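Local coordinates for 3-oxoacyl-[acyl-carrier-protein] reductase (Sinorhizobium meliloti, PDB 3U9L) that probably acts as a short-chain dehydrogenase/reductase that reduces 3-oxoacyl groups carried on acyl carrier protein with NADPH, at residues A[100-105]-A[154-159]; A[186-191]-A[261-266]; A[140-145]-A[249-254]. All blocks are in the same frame, centred on the assembly; numbering follows the deposited sequence.

Contacts 2 and 3 belong to one place in the fold, and contact 1 lies well away from them. The centres of contacts 2 and 3 are about 9 Å apart, and the two touch through probable backbone hydrogen bonds of I188 with W143 and S145. Both use the parallel sheet, in which strands 139-144 and 183-190 are neighbours, and helix 242-252 leads on to strand 262-265. Contact 1 is centred about 24 Å from contact 2 and 30 Å from contact 3, in a loop and at the start of helix 158-179, facing the second subunit. Along the chain, contact 1 closes before contact 2 opens, while contact 3 alternates with both. Helix 158-179 leads from the subunit interface back to strand 183-190.

Contact 1 (A[100-105]-A[154-159]); sequences FGPAEA and PPYLAP
F100 turns its CG anti to the backbone N (chi1 -171°), which carries its ring over to Y156 and L157. The Y156 ring lies with one face against C of G101 and N of P102. CB of Y156 sits over one face of the F100 ring, 3.9 Å from the ring centroid. The two rings form an offset edge-to-face pair, with planes at 65°. The edge of Y156 is directed at the face of F100. CD1 of L157 meets CD1 of F100 at 3.7 Å.

The backbones are joined by one direct hydrogen bond. N of G101 donates to O of Y156 at 2.7 Å, and the bond is fairly straight, with 162° at the hydrogen. The same oxygen receives a CA-H contact from F100. A water makes a second link: it donates to O of G101 at 2.7 Å and accepts from N of A158 at 2.9 Å. L157 is the N-cap residue of helix 158-179, so this water takes up an N-H in the first turn of the helix. In the short-chain dehydrogenase/reductase fold this helix follows strand 139-144 and packs on the sheet. The other segment belongs to the loop between strand 90-93 and helix 108-136.

P102 covers a face of the Y156 ring, with its CD 4.2 Å from the ring centroid in a CH-pi contact. The phenol OH is hydrogen-bonded to N220, beyond the two segments. At the start of helix 158-179, CB of A103 meets CB of A158 at 3.8 Å. The second subunit closes over this region. E177 of that subunit accepts hydrogen bonds from the backbone N of both A103 and Y156, and its Q173 bonds to O of P154.

Contact 2 (A[186-191]-A[261-266]); sequences SIIVPG and FRVHVD
I187 and R262 lie side by side, and the strands that carry them run parallel. Five backbone hydrogen bonds join the strands. N of I187 donates to O of F261 at 2.7 Å, and N of V263 to O of I187 at 2.8 Å. N of V189 then donates to O of V263 at 2.7 Å. The bonds from V265 N to V189 O and from G191 N to V265 O come in above the carbonyl planes.

On one face of the sheet, CD1 of I187 lies over a face of the R262 guanidinium, while CG2 of V189 meets NH2 at the edge, 3.5 Å away. CB of V189 also touches ND1 of H264. A water joins that ND1 to O of V189, each at 3.0 Å. On the other face, CD1 of I188 packs on CB of V263 at 4.1 Å.

Outside the pair, R262 is positioned by salt bridges to D168 and D280 and by a cation-pi contact with F276. Helix 242-252 covers the face of I188 and V263. Within this chain, strand 262-265 is the outermost strand next to 183-190, forming one edge of the seven-stranded parallel sheet of a Rossmann-type short-chain dehydrogenase/reductase.

Contact 3 (A[140-145]-A[249-254]); sequences LLIWIS and VRVVGT
Strand 139-144 lies inside the parallel sheet of the Rossmann-type fold, and the C-terminal end of helix 242-252 packs against it. The contact is small and wholly apolar, with four buried side chains meeting through methyl groups. I142 makes the closest approach. Its CG1 is anti to the carbonyl carbon (chi1 -59°) and the chain then runs extended, which sends CD1 out to the helix. That methyl touches CG2 of V252 at 3.8 Å, and these two side chains cross at about a right angle. It also meets CG1 of V251 at 4.2 Å, the two side chains approaching tip to tip.

L140, two residues earlier on the same face of the strand, adds its CD2. This methyl is 4.3 Å from CG1 of V251 and 4.4 Å from CG2 of V252.

The helix end has its own polar bonds. OG1 of T254 donates to O of R250 at 2.8 Å, and R259 donates to the carbonyl oxygens of V251 and V252. Helices 108-136 and 158-179 pack against L141 and W143 on the other face of the strand. Helices on both faces of a central parallel sheet are the three-layered alpha/beta/alpha arrangement of short-chain dehydrogenases/reductases.

Contact 1 (A[100-105]-A[154-159])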
loop_
_atom_site.group_PDB
_atom_site.type_symbol
_atom_site.label_atom_id
_atom_site.label_comp_id
_atom_site.label_asym_id
_atom_site.label_seq_id
_atom_site.Cartn_x
_atom_site.Cartn_y
_atom_site.Cartn_z
ATOM N N PHE A 100 6.911 10.467 11.028
ATOM C CA PHE A 100 6.191 11.714 10.843
ATOM C C PHE A 100 7.055 12.751 10.148
ATOM O O PHE A 100 8.199 12.975 10.545
ATOM C CB PHE A 100 5.777 12.308 12.205
ATOM C CG PHE A 100 4.836 13.486 12.091
ATOM C CD1 PHE A 100 3.464 13.280 11.959
ATOM C CD2 PHE A 100 5.303 14.801 12.170
ATOM C CE1 PHE A 100 2.563 14.342 11.881
ATOM C CE2 PHE A 100 4.403 15.884 12.086
ATOM C CZ PHE A 100 3.038 15.651 11.962
ATOM N N GLY A 101 6.489 13.412 9.139
ATOM C CA GLY A 101 7.245 14.406 8.390
ATOM C C GLY A 101 6.718 14.521 6.969
ATOM O O GLY A 101 5.946 13.640 6.498
ATOM N N PRO A 102 7.172 15.571 6.263
ATOM C CA PRO A 102 6.795 15.828 4.884
ATOM C C PRO A 102 7.318 14.678 4.052
ATOM O O PRO A 102 8.491 14.279 4.188
ATOM C CB PRO A 102 7.601 17.083 4.489
ATOM C CG PRO A 102 8.323 17.554 5.748
ATOM C CD PRO A 102 8.096 16.593 6.840
ATOM N N ALA A 103 6.485 14.172 3.157
ATOM C CA ALA A 103 6.838 12.939 2.425
ATOM C C ALA A 103 8.083 13.148 1.585
ATOM O O ALA A 103 8.906 12.242 1.439
ATOM C CB ALA A 103 5.678 12.547 1.511
ATOM N N GLU A 104 8.194 14.320 0.976
ATOM C CA GLU A 104 9.337 14.649 0.111
ATOM C C GLU A 104 10.662 14.555 0.828
ATOM O O GLU A 104 11.670 14.310 0.186
ATOM C CB GLU A 104 9.195 16.056 -0.470
ATOM C CG GLU A 104 10.063 16.295 -1.765
ATOM C CD GLU A 104 10.102 17.772 -2.213
ATOM O OE1 GLU A 104 9.058 18.464 -2.078
ATOM O OE2 GLU A 104 11.150 18.222 -2.758
ATOM N N ALA A 105 10.668 14.736 2.164
ATOM C CA ALA A 105 11.908 14.778 2.955
ATOM C C ALA A 105 12.376 13.400 3.396
ATOM O O ALA A 105 13.501 13.226 3.898
ATOM C CB ALA A 105 11.751 15.739 4.205
ATOM N N PRO A 154 -4.448 12.086 8.730
ATOM C CA PRO A 154 -3.601 13.303 8.680
ATOM C C PRO A 154 -2.529 13.202 7.568
ATOM O O PRO A 154 -2.121 12.123 7.168
ATOM C CB PRO A 154 -2.908 13.316 10.056
ATOM C CG PRO A 154 -2.895 11.788 10.489
ATOM C CD PRO A 154 -4.088 11.144 9.798
ATOM N N PRO A 155 -2.051 14.348 7.085
ATOM C CA PRO A 155 -0.872 14.333 6.224
ATOM C C PRO A 155 0.382 14.021 7.064
ATOM O O PRO A 155 0.282 13.965 8.288
ATOM C CB PRO A 155 -0.816 15.791 5.701
ATOM C CG PRO A 155 -2.156 16.380 6.027
ATOM C CD PRO A 155 -2.639 15.681 7.232
ATOM N N TYR A 156 1.542 13.889 6.442
ATOM C CA TYR A 156 2.820 13.806 7.169
ATOM C C TYR A 156 3.149 12.479 7.769
ATOM O O TYR A 156 4.033 12.418 8.637
ATOM C CB TYR A 156 3.013 14.926 8.255
ATOM C CG TYR A 156 3.546 16.230 7.676
ATOM C CD1 TYR A 156 3.190 16.623 6.396
ATOM C CD2 TYR A 156 4.352 17.109 8.434
ATOM C CE1 TYR A 156 3.652 17.842 5.837
ATOM C CE2 TYR A 156 4.827 18.358 7.875
ATOM C CZ TYR A 156 4.470 18.693 6.577
ATOM O OH TYR A 156 4.876 19.853 5.961
ATOM N N LEU A 157 2.477 11.414 7.326
ATOM C CA LEU A 157 2.914 10.060 7.705
ATOM C C LEU A 157 2.999 9.145 6.461
ATOM O O LEU A 157 2.830 7.940 6.585
ATOM C CB LEU A 157 1.992 9.428 8.762
ATOM C CG LEU A 157 2.010 10.049 10.175
ATOM C CD1 LEU A 157 1.005 11.165 10.228
ATOM C CD2 LEU A 157 1.737 8.968 11.276
ATOM N N ALA A 158 3.301 9.707 5.294
ATOM C CA ALA A 158 3.176 8.940 4.029
ATOM C C ALA A 158 3.889 7.597 3.994
ATOM O O ALA A 158 3.287 6.612 3.637
ATOM C CB ALA A 158 3.478 9.771 2.780
ATOM N N PRO A 159 5.177 7.532 4.381
ATOM C CA PRO A 159 5.809 6.204 4.257
ATOM C C PRO A 159 5.149 5.128 5.135
ATOM O O PRO A 159 5.204 3.939 4.820
ATOM C CB PRO A 159 7.236 6.434 4.784
ATOM C CG PRO A 159 7.431 7.948 4.816
ATOM C CD PRO A 159 6.044 8.496 5.094
HETATM O O HOH W 1 4.494 12.250 4.751
#

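Contact 2 (A[186-191]-A[261-266])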
loop_
_atom_site.group_PDB
_atom_site.type_symbol
_atom_site.label_atom_id
_atom_site.label_comp_id
_atom_site.label_asym_id
_atom_site.label_seq_id
_atom_site.Cartn_x
_atom_site.Cartn_y
_atom_site.Cartn_z
ATOM N N SER A 186 -9.097 -12.696 9.916
ATOM C CA SER A 186 -9.816 -11.610 10.521
ATOM C C SER A 186 -8.854 -10.404 10.614
ATOM O O SER A 186 -7.663 -10.563 10.968
ATOM C CB SER A 186 -10.398 -12.076 11.881
ATOM O OG SER A 186 -11.045 -10.970 12.493
ATOM N N ILE A 187 -9.336 -9.207 10.246
ATOM C CA ILE A 187 -8.494 -8.052 10.190
ATOM C C ILE A 187 -9.006 -7.032 11.224
ATOM O O ILE A 187 -10.171 -6.652 11.238
ATOM C CB ILE A 187 -8.504 -7.370 8.809
ATOM C CG1 ILE A 187 -8.043 -8.366 7.705
ATOM C CG2 ILE A 187 -7.601 -6.118 8.873
ATOM C CD1 ILE A 187 -8.088 -7.924 6.217
ATOM N N ILE A 188 -8.122 -6.622 12.102
ATOM C CA ILE A 188 -8.458 -5.649 13.119
ATOM C C ILE A 188 -8.050 -4.284 12.572
ATOM O O ILE A 188 -6.927 -4.085 12.086
ATOM C CB ILE A 188 -7.698 -5.939 14.443
ATOM C CG1 ILE A 188 -7.792 -7.448 14.855
ATOM C CG2 ILE A 188 -8.135 -4.982 15.524
ATOM C CD1 ILE A 188 -9.221 -8.054 14.956
ATOM N N VAL A 189 -8.994 -3.367 12.658
ATOM C CA VAL A 189 -8.829 -2.023 12.168
ATOM C C VAL A 189 -8.872 -0.967 13.322
ATOM O O VAL A 189 -9.901 -0.397 13.636
ATOM C CB VAL A 189 -9.818 -1.731 11.012
ATOM C CG1 VAL A 189 -9.520 -0.402 10.392
ATOM C CG2 VAL A 189 -9.696 -2.839 9.945
ATOM N N PRO A 190 -7.723 -0.737 13.960
ATOM C CA PRO A 190 -7.614 0.225 15.083
ATOM C C PRO A 190 -7.536 1.639 14.597
ATOM O O PRO A 190 -6.838 1.908 13.614
ATOM C CB PRO A 190 -6.272 -0.123 15.763
ATOM C CG PRO A 190 -5.698 -1.255 15.009
ATOM C CD PRO A 190 -6.451 -1.431 13.700
ATOM N N GLY A 191 -8.263 2.528 15.273
ATOM C CA GLY A 191 -8.187 3.953 14.980
ATOM C C GLY A 191 -7.060 4.554 15.803
ATOM O O GLY A 191 -6.141 3.845 16.251
ATOM N N PHE A 261 -14.831 -10.753 9.310
ATOM C CA PHE A 261 -13.695 -10.418 8.453
ATOM C C PHE A 261 -12.865 -9.165 8.911
ATOM O O PHE A 261 -11.666 -9.219 8.880
ATOM C CB PHE A 261 -14.167 -10.234 7.001
ATOM C CG PHE A 261 -13.045 -10.046 6.017
ATOM C CD1 PHE A 261 -12.175 -11.081 5.742
ATOM C CD2 PHE A 261 -12.865 -8.832 5.363
ATOM C CE1 PHE A 261 -11.136 -10.923 4.838
ATOM C CE2 PHE A 261 -11.826 -8.663 4.437
ATOM C CZ PHE A 261 -10.956 -9.714 4.180
ATOM N N ARG A 262 -13.544 -8.130 9.364
ATOM C CA ARG A 262 -12.904 -6.959 9.937
ATOM C C ARG A 262 -13.553 -6.551 11.238
ATOM O O ARG A 262 -14.734 -6.673 11.365
ATOM C CB ARG A 262 -12.933 -5.763 9.013
ATOM C CG ARG A 262 -12.169 -5.871 7.796
ATOM C CD ARG A 262 -12.231 -4.620 7.037
ATOM N NE ARG A 262 -11.490 -4.744 5.819
ATOM C CZ ARG A 262 -10.197 -4.589 5.706
ATOM N NH1 ARG A 262 -9.652 -4.765 4.541
ATOM N NH2 ARG A 262 -9.525 -3.987 6.622
ATOM N N VAL A 263 -12.772 -6.034 12.175
ATOM C CA VAL A 263 -13.344 -5.544 13.441
ATOM C C VAL A 263 -12.758 -4.143 13.560
ATOM O O VAL A 263 -11.545 -3.966 13.441
ATOM C CB VAL A 263 -12.994 -6.446 14.686
ATOM C CG1 VAL A 263 -13.484 -5.824 15.979
ATOM C CG2 VAL A 263 -13.609 -7.837 14.551
ATOM N N HIS A 264 -13.632 -3.154 13.707
ATOM C CA HIS A 264 -13.265 -1.741 13.795
ATOM C C HIS A 264 -13.211 -1.337 15.270
ATOM O O HIS A 264 -14.174 -1.544 16.007
ATOM C CB HIS A 264 -14.229 -0.881 12.953
ATOM C CG HIS A 264 -14.202 -1.247 11.496
ATOM N ND1 HIS A 264 -13.217 -0.804 10.636
ATOM C CD2 HIS A 264 -14.988 -2.075 10.759
ATOM C CE1 HIS A 264 -13.405 -1.344 9.438
ATOM N NE2 HIS A 264 -14.459 -2.126 9.482
ATOM N N VAL A 265 -12.080 -0.797 15.706
ATOM C CA VAL A 265 -11.948 -0.284 17.069
ATOM C C VAL A 265 -11.387 1.127 17.013
ATOM O O VAL A 265 -10.180 1.321 17.062
ATOM C CB VAL A 265 -11.015 -1.164 17.885
ATOM C CG1 VAL A 265 -10.959 -0.700 19.371
ATOM C CG2 VAL A 265 -11.445 -2.670 17.809
ATOM N N ASP A 266 -12.260 2.109 16.847
ATOM C CA ASP A 266 -11.822 3.460 16.463
ATOM C C ASP A 266 -12.652 4.520 17.223
ATOM O O ASP A 266 -13.637 5.030 16.714
ATOM C CB ASP A 266 -11.909 3.680 14.933
ATOM C CG ASP A 266 -11.656 5.159 14.525
ATOM O OD1 ASP A 266 -11.020 5.941 15.315
ATOM O OD2 ASP A 266 -12.090 5.553 13.423
HETATM O O HOH W 2 -11.758 1.323 12.087
#

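Contact 3 (A[140-145]-A[249-254])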
loop_
_atom_site.group_PDB
_atom_site.type_symbol
_atom_site.label_atom_id
_atom_site.label_comp_id
_atom_site.label_asym_id
_atom_site.label_seq_id
_atom_site.Cartn_x
_atom_site.Cartn_y
_atom_site.Cartn_z
ATOM N N LEU A 140 -6.041 -19.536 11.900
ATOM C CA LEU A 140 -6.614 -18.190 11.790
ATOM C C LEU A 140 -5.493 -17.235 11.718
ATOM O O LEU A 140 -4.586 -17.300 12.576
ATOM C CB LEU A 140 -7.458 -17.856 13.006
ATOM C CG LEU A 140 -8.013 -16.426 13.236
ATOM C CD1 LEU A 140 -9.087 -16.020 12.177
ATOM C CD2 LEU A 140 -8.613 -16.359 14.642
ATOM N N LEU A 141 -5.510 -16.384 10.676
ATOM C CA LEU A 141 -4.617 -15.244 10.575
ATOM C C LEU A 141 -5.376 -14.027 11.027
ATOM O O LEU A 141 -6.514 -13.752 10.560
ATOM C CB LEU A 141 -4.159 -15.003 9.115
ATOM C CG LEU A 141 -2.838 -15.603 8.685
ATOM C CD1 LEU A 141 -2.960 -17.133 9.027
ATOM C CD2 LEU A 141 -2.639 -15.399 7.221
ATOM N N ILE A 142 -4.750 -13.271 11.916
ATOM C CA ILE A 142 -5.307 -11.988 12.310
ATOM C C ILE A 142 -4.277 -10.941 11.946
ATOM O O ILE A 142 -3.097 -11.041 12.320
ATOM C CB ILE A 142 -5.605 -11.961 13.868
ATOM C CG1 ILE A 142 -6.587 -13.070 14.263
ATOM C CG2 ILE A 142 -6.101 -10.610 14.328
ATOM C CD1 ILE A 142 -6.959 -13.067 15.741
ATOM N N TRP A 143 -4.705 -9.900 11.243
ATOM C CA TRP A 143 -3.775 -8.842 10.875
ATOM C C TRP A 143 -4.201 -7.600 11.632
ATOM O O TRP A 143 -5.403 -7.308 11.725
ATOM C CB TRP A 143 -3.902 -8.582 9.363
ATOM C CG TRP A 143 -3.602 -9.775 8.461
ATOM C CD1 TRP A 143 -4.404 -10.896 8.256
ATOM C CD2 TRP A 143 -2.456 -9.944 7.624
ATOM N NE1 TRP A 143 -3.803 -11.753 7.316
ATOM C CE2 TRP A 143 -2.623 -11.184 6.911
ATOM C CE3 TRP A 143 -1.310 -9.170 7.380
ATOM C CZ2 TRP A 143 -1.667 -11.646 6.005
ATOM C CZ3 TRP A 143 -0.402 -9.611 6.455
ATOM C CH2 TRP A 143 -0.565 -10.841 5.797
ATOM N N ILE A 144 -3.253 -6.857 12.177
ATOM C CA ILE A 144 -3.588 -5.550 12.777
ATOM C C ILE A 144 -3.341 -4.555 11.711
ATOM O O ILE A 144 -2.192 -4.298 11.310
ATOM C CB ILE A 144 -2.726 -5.191 14.009
ATOM C CG1 ILE A 144 -2.662 -6.352 14.983
ATOM C CG2 ILE A 144 -3.204 -3.832 14.653
ATOM C CD1 ILE A 144 -3.993 -6.853 15.400
ATOM N N SER A 145 -4.420 -3.995 11.201
ATOM C CA SER A 145 -4.328 -3.132 10.077
ATOM C C SER A 145 -4.376 -1.725 10.691
ATOM O O SER A 145 -3.860 -1.527 11.797
ATOM C CB SER A 145 -5.528 -3.372 9.175
ATOM O OG SER A 145 -5.451 -2.630 7.994
ATOM N N VAL A 249 -9.481 -11.006 21.665
ATOM C CA VAL A 249 -9.899 -12.135 22.485
ATOM C C VAL A 249 -11.265 -12.602 22.011
ATOM O O VAL A 249 -11.460 -13.799 21.846
ATOM C CB VAL A 249 -9.969 -11.729 23.978
ATOM C CG1 VAL A 249 -10.684 -12.808 24.799
ATOM C CG2 VAL A 249 -8.549 -11.380 24.519
ATOM N N ARG A 250 -12.192 -11.665 21.762
ATOM C CA ARG A 250 -13.523 -12.024 21.206
ATOM C C ARG A 250 -13.468 -12.683 19.838
ATOM O O ARG A 250 -14.198 -13.633 19.585
ATOM C CB ARG A 250 -14.475 -10.823 21.129
ATOM C CG ARG A 250 -15.141 -10.517 22.450
ATOM C CD ARG A 250 -16.222 -9.372 22.344
ATOM N NE ARG A 250 -15.636 -8.155 21.761
ATOM C CZ ARG A 250 -15.276 -7.072 22.446
ATOM N NH1 ARG A 250 -15.456 -7.015 23.781
ATOM N NH2 ARG A 250 -14.723 -6.054 21.788
ATOM N N VAL A 251 -12.638 -12.182 18.922
ATOM C CA VAL A 251 -12.477 -12.906 17.641
ATOM C C VAL A 251 -11.996 -14.343 17.839
ATOM O O VAL A 251 -12.556 -15.303 17.278
ATOM C CB VAL A 251 -11.496 -12.146 16.719
ATOM C CG1 VAL A 251 -11.123 -12.978 15.494
ATOM C CG2 VAL A 251 -12.115 -10.794 16.300
ATOM N N VAL A 252 -10.914 -14.485 18.595
ATOM C CA VAL A 252 -10.356 -15.805 18.847
ATOM C C VAL A 252 -11.391 -16.711 19.541
ATOM O O VAL A 252 -11.503 -17.862 19.212
ATOM C CB VAL A 252 -9.054 -15.735 19.668
ATOM C CG1 VAL A 252 -8.687 -17.101 20.145
ATOM C CG2 VAL A 252 -7.942 -15.159 18.806
ATOM N N GLY A 253 -12.201 -16.151 20.422
ATOM C CA GLY A 253 -13.216 -16.950 21.090
ATOM C C GLY A 253 -14.492 -17.218 20.308
ATOM O O GLY A 253 -15.382 -17.891 20.827
ATOM N N THR A 254 -14.615 -16.690 19.082
ATOM C CA THR A 254 -15.790 -16.936 18.250
ATOM C C THR A 254 -15.613 -18.267 17.550
ATOM O O THR A 254 -14.490 -18.624 17.206
ATOM C CB THR A 254 -15.939 -15.831 17.198
ATOM O OG1 THR A 254 -16.188 -14.615 17.874
ATOM C CG2 THR A 254 -17.124 -16.109 16.264
#